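Local coordinates for uncharacterized protein AsbF (Bacillus anthracis, PDB 3DX5) that catalyses the manganese-dependent dehydration of 3-dehydroshikimate to 3,4-dihydroxybenzoate, the step that supplies the catechol unit of the siderophore petrobactin, at residues Ile101-Gly106 with Val139-His144. Numbering follows the deposited sequence. Where two conformers were deposited one is given.
With MN (manganese (II) ion), chain B; DHB (3,4-dihydroxybenzoic acid), chain D.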
loop_
_atom_site.group_PDB
_atom_site.type_symbol
_atom_site.label_atom_id
_atom_site.label_comp_id
_atom_site.label_asym_id
_atom_site.label_seq_id
_atom_site.Cartn_x
_atom_site.Cartn_y
_atom_site.Cartn_z
ATOM N N ILE A 101 6.162 1.240 -20.065
ATOM C CA ILE A 101 5.523 0.464 -19.010
ATOM C C ILE A 101 6.581 -0.389 -18.281
ATOM O O ILE A 101 7.273 -1.215 -18.901
ATOM C CB ILE A 101 4.457 -0.525 -19.567
ATOM C CG1 ILE A 101 3.359 0.206 -20.349
ATOM C CG2 ILE A 101 3.848 -1.370 -18.431
ATOM C CD1 ILE A 101 2.652 1.388 -19.583
ATOM N N ARG A 102 6.674 -0.223 -16.967
ATOM C CA ARG A 102 7.621 -0.986 -16.180
ATOM C C ARG A 102 6.942 -2.269 -15.686
ATOM O O ARG A 102 5.819 -2.243 -15.174
ATOM C CB ARG A 102 8.077 -0.122 -14.982
ATOM C CG ARG A 102 9.171 -0.726 -14.045
ATOM C CD ARG A 102 8.731 -1.938 -13.142
ATOM N NE ARG A 102 7.517 -1.787 -12.322
ATOM C CZ ARG A 102 7.499 -1.241 -11.110
ATOM N NH1 ARG A 102 6.345 -1.169 -10.428
ATOM N NH2 ARG A 102 8.639 -0.760 -10.585
ATOM N N THR A 103 7.623 -3.393 -15.837
ATOM C CA THR A 103 7.157 -4.636 -15.232
ATOM C C THR A 103 8.336 -5.427 -14.696
ATOM O O THR A 103 9.493 -5.018 -14.868
ATOM C CB THR A 103 6.261 -5.477 -16.195
ATOM O OG1 THR A 103 5.636 -6.532 -15.455
ATOM C CG2 THR A 103 7.072 -6.116 -17.351
ATOM N N PHE A 104 8.039 -6.512 -13.993
ATOM C CA PHE A 104 9.056 -7.393 -13.405
ATOM C C PHE A 104 9.049 -8.703 -14.155
ATOM O O PHE A 104 7.997 -9.122 -14.649
ATOM C CB PHE A 104 8.775 -7.629 -11.915
ATOM C CG PHE A 104 8.945 -6.381 -11.087
ATOM C CD1 PHE A 104 10.216 -5.901 -10.783
ATOM C CD2 PHE A 104 7.838 -5.657 -10.659
ATOM C CE1 PHE A 104 10.384 -4.735 -10.057
ATOM C CE2 PHE A 104 8.005 -4.492 -9.904
ATOM C CZ PHE A 104 9.263 -4.034 -9.618
ATOM N N ALA A 105 10.195 -9.358 -14.253
ATOM C CA ALA A 105 10.280 -10.602 -15.001
ATOM C C ALA A 105 10.226 -11.765 -14.026
ATOM O O ALA A 105 11.255 -12.287 -13.598
ATOM C CB ALA A 105 11.563 -10.648 -15.822
ATOM N N GLY A 106 9.016 -12.161 -13.673
ATOM C CA GLY A 106 8.818 -13.295 -12.780
ATOM C C GLY A 106 8.825 -12.920 -11.315
ATOM O O GLY A 106 9.089 -11.777 -10.964
ATOM N N VAL A 139 8.392 -2.008 -23.242
ATOM C CA VAL A 139 8.281 -2.747 -21.994
ATOM C C VAL A 139 9.642 -2.722 -21.303
ATOM O O VAL A 139 10.623 -3.283 -21.807
ATOM C CB VAL A 139 7.852 -4.227 -22.270
ATOM C CG1 VAL A 139 7.816 -5.054 -20.967
ATOM C CG2 VAL A 139 6.528 -4.243 -22.973
ATOM N N LEU A 140 9.710 -2.096 -20.131
ATOM C CA LEU A 140 10.951 -2.048 -19.374
ATOM C C LEU A 140 10.922 -3.038 -18.231
ATOM O O LEU A 140 10.079 -2.923 -17.316
ATOM C CB LEU A 140 11.172 -0.649 -18.794
ATOM C CG LEU A 140 11.780 0.380 -19.759
ATOM C CD1 LEU A 140 10.772 0.720 -20.917
ATOM C CD2 LEU A 140 12.184 1.623 -19.007
ATOM N N LEU A 141 11.850 -3.992 -18.245
ATOM C CA LEU A 141 11.995 -4.880 -17.107
ATOM C C LEU A 141 12.886 -4.198 -16.108
ATOM O O LEU A 141 13.933 -3.641 -16.465
ATOM C CB LEU A 141 12.629 -6.231 -17.524
ATOM C CG LEU A 141 11.890 -7.001 -18.631
ATOM C CD1 LEU A 141 12.682 -8.293 -18.987
ATOM C CD2 LEU A 141 10.443 -7.316 -18.258
ATOM N N GLU A 142 12.477 -4.236 -14.857
ATOM C CA GLU A 142 13.266 -3.634 -13.784
ATOM C C GLU A 142 14.268 -4.683 -13.236
ATOM O O GLU A 142 13.916 -5.833 -13.068
ATOM C CB GLU A 142 12.320 -3.108 -12.689
ATOM C CG GLU A 142 13.054 -2.385 -11.578
ATOM C CD GLU A 142 12.142 -1.474 -10.810
ATOM O OE1 GLU A 142 11.232 -0.860 -11.407
ATOM O OE2 GLU A 142 12.356 -1.364 -9.602
ATOM N N THR A 143 15.519 -4.302 -13.018
ATOM C CA THR A 143 16.499 -5.195 -12.410
ATOM C C THR A 143 16.164 -5.330 -10.894
ATOM O O THR A 143 16.181 -4.337 -10.150
ATOM C CB THR A 143 17.924 -4.665 -12.611
ATOM O OG1 THR A 143 17.962 -3.315 -12.173
ATOM C CG2 THR A 143 18.359 -4.695 -14.139
ATOM N N HIS A 144 15.845 -6.555 -10.480
ATOM C CA HIS A 144 15.302 -6.859 -9.157
ATOM C C HIS A 144 15.700 -8.235 -8.637
ATOM O O HIS A 144 15.700 -9.191 -9.415
ATOM C CB HIS A 144 13.776 -6.864 -9.221
ATOM C CG HIS A 144 13.171 -5.817 -8.371
ATOM N ND1 HIS A 144 12.273 -6.098 -7.366
ATOM C CD2 HIS A 144 13.412 -4.482 -8.312
ATOM C CE1 HIS A 144 11.920 -4.966 -6.781
ATOM N NE2 HIS A 144 12.604 -3.974 -7.334
HETATM MN MN MN B . 12.958 0.085 -8.240
HETATM C C1 DHB D . 9.082 -1.881 -6.064
HETATM C C2 DHB D . 10.253 -1.415 -6.653
HETATM C C3 DHB D . 11.487 -1.604 -6.022
HETATM O O3 DHB D . 12.682 -1.178 -6.540
HETATM C C4 DHB D . 11.515 -2.328 -4.748
HETATM O O4 DHB D . 12.726 -2.498 -4.173
HETATM C C5 DHB D . 10.340 -2.816 -4.184
HETATM C C6 DHB D . 9.126 -2.579 -4.854
HETATM C C DHB D . 7.757 -1.638 -6.768
HETATM O O1 DHB D . 6.674 -2.053 -6.341
HETATM O O2 DHB D . 7.737 -0.925 -7.891
HETATM O O HOH W 1 12.331 -8.086 -12.763
#
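Arg102 and Glu142 meet as a salt bridge in which each partner also grips something else. Arg102 NH2 lies 2.7 Å from Glu142 OE1, which sits in the guanidinium plane, whereas the nitrogen reaches the carboxylate from above its plane; the two flat groups are turned 50° apart. With CG of Arg102 trans to the backbone N (chi1 -176°), bends at chi2 and chi3 carry the chain across the glutamate, with Arg102 CD 3.2 Å from Glu142 OE1. The other oxygen, Glu142 OE2, binds manganese at 2.1 Å beside DHB O3, with Asp172, His198 and Glu253 as further protein ligands. The carboxylate thus bridges the arginine and the manganese. Arg102 NH2 also donates to DHB O2, NH1 adds a weak bond to that oxygen, and NE is held by the carbonyl of Asp69.

The site lies at the C-terminal ends of the parallel strands, as in TIM barrels generally, here of the xylose isomerase-like family. The adjacent parallel strands 100-103 and 138-142 are connected through helix 115-134, a beta-alpha-beta unit, and are joined by Leu140 N to Ile101 O, Thr103 N to Leu140 O and Glu142 N to Thr103 O. On the face away from Arg102, Thr103 CG2 touches both Val139 CG1 and Leu141 CD2, while OG1 bonds to Leu71 N.

Next in the chain, Phe104 lies alongside the glutamate chain, CE1 near Glu142 CB. The same CE1 stands over the centre of the His144 ring, 3.4 Å from CG, in an edge-to-face pair with planes at 51°; its CE2 lies over the guanidinium of Arg102. His144, the inferred proton acceptor, places NE2 2.9 Å from DHB O3, and as near to DHB C3. At the Phe104 ring edge, a water accepts from Ala105 N and donates to Glu142 O.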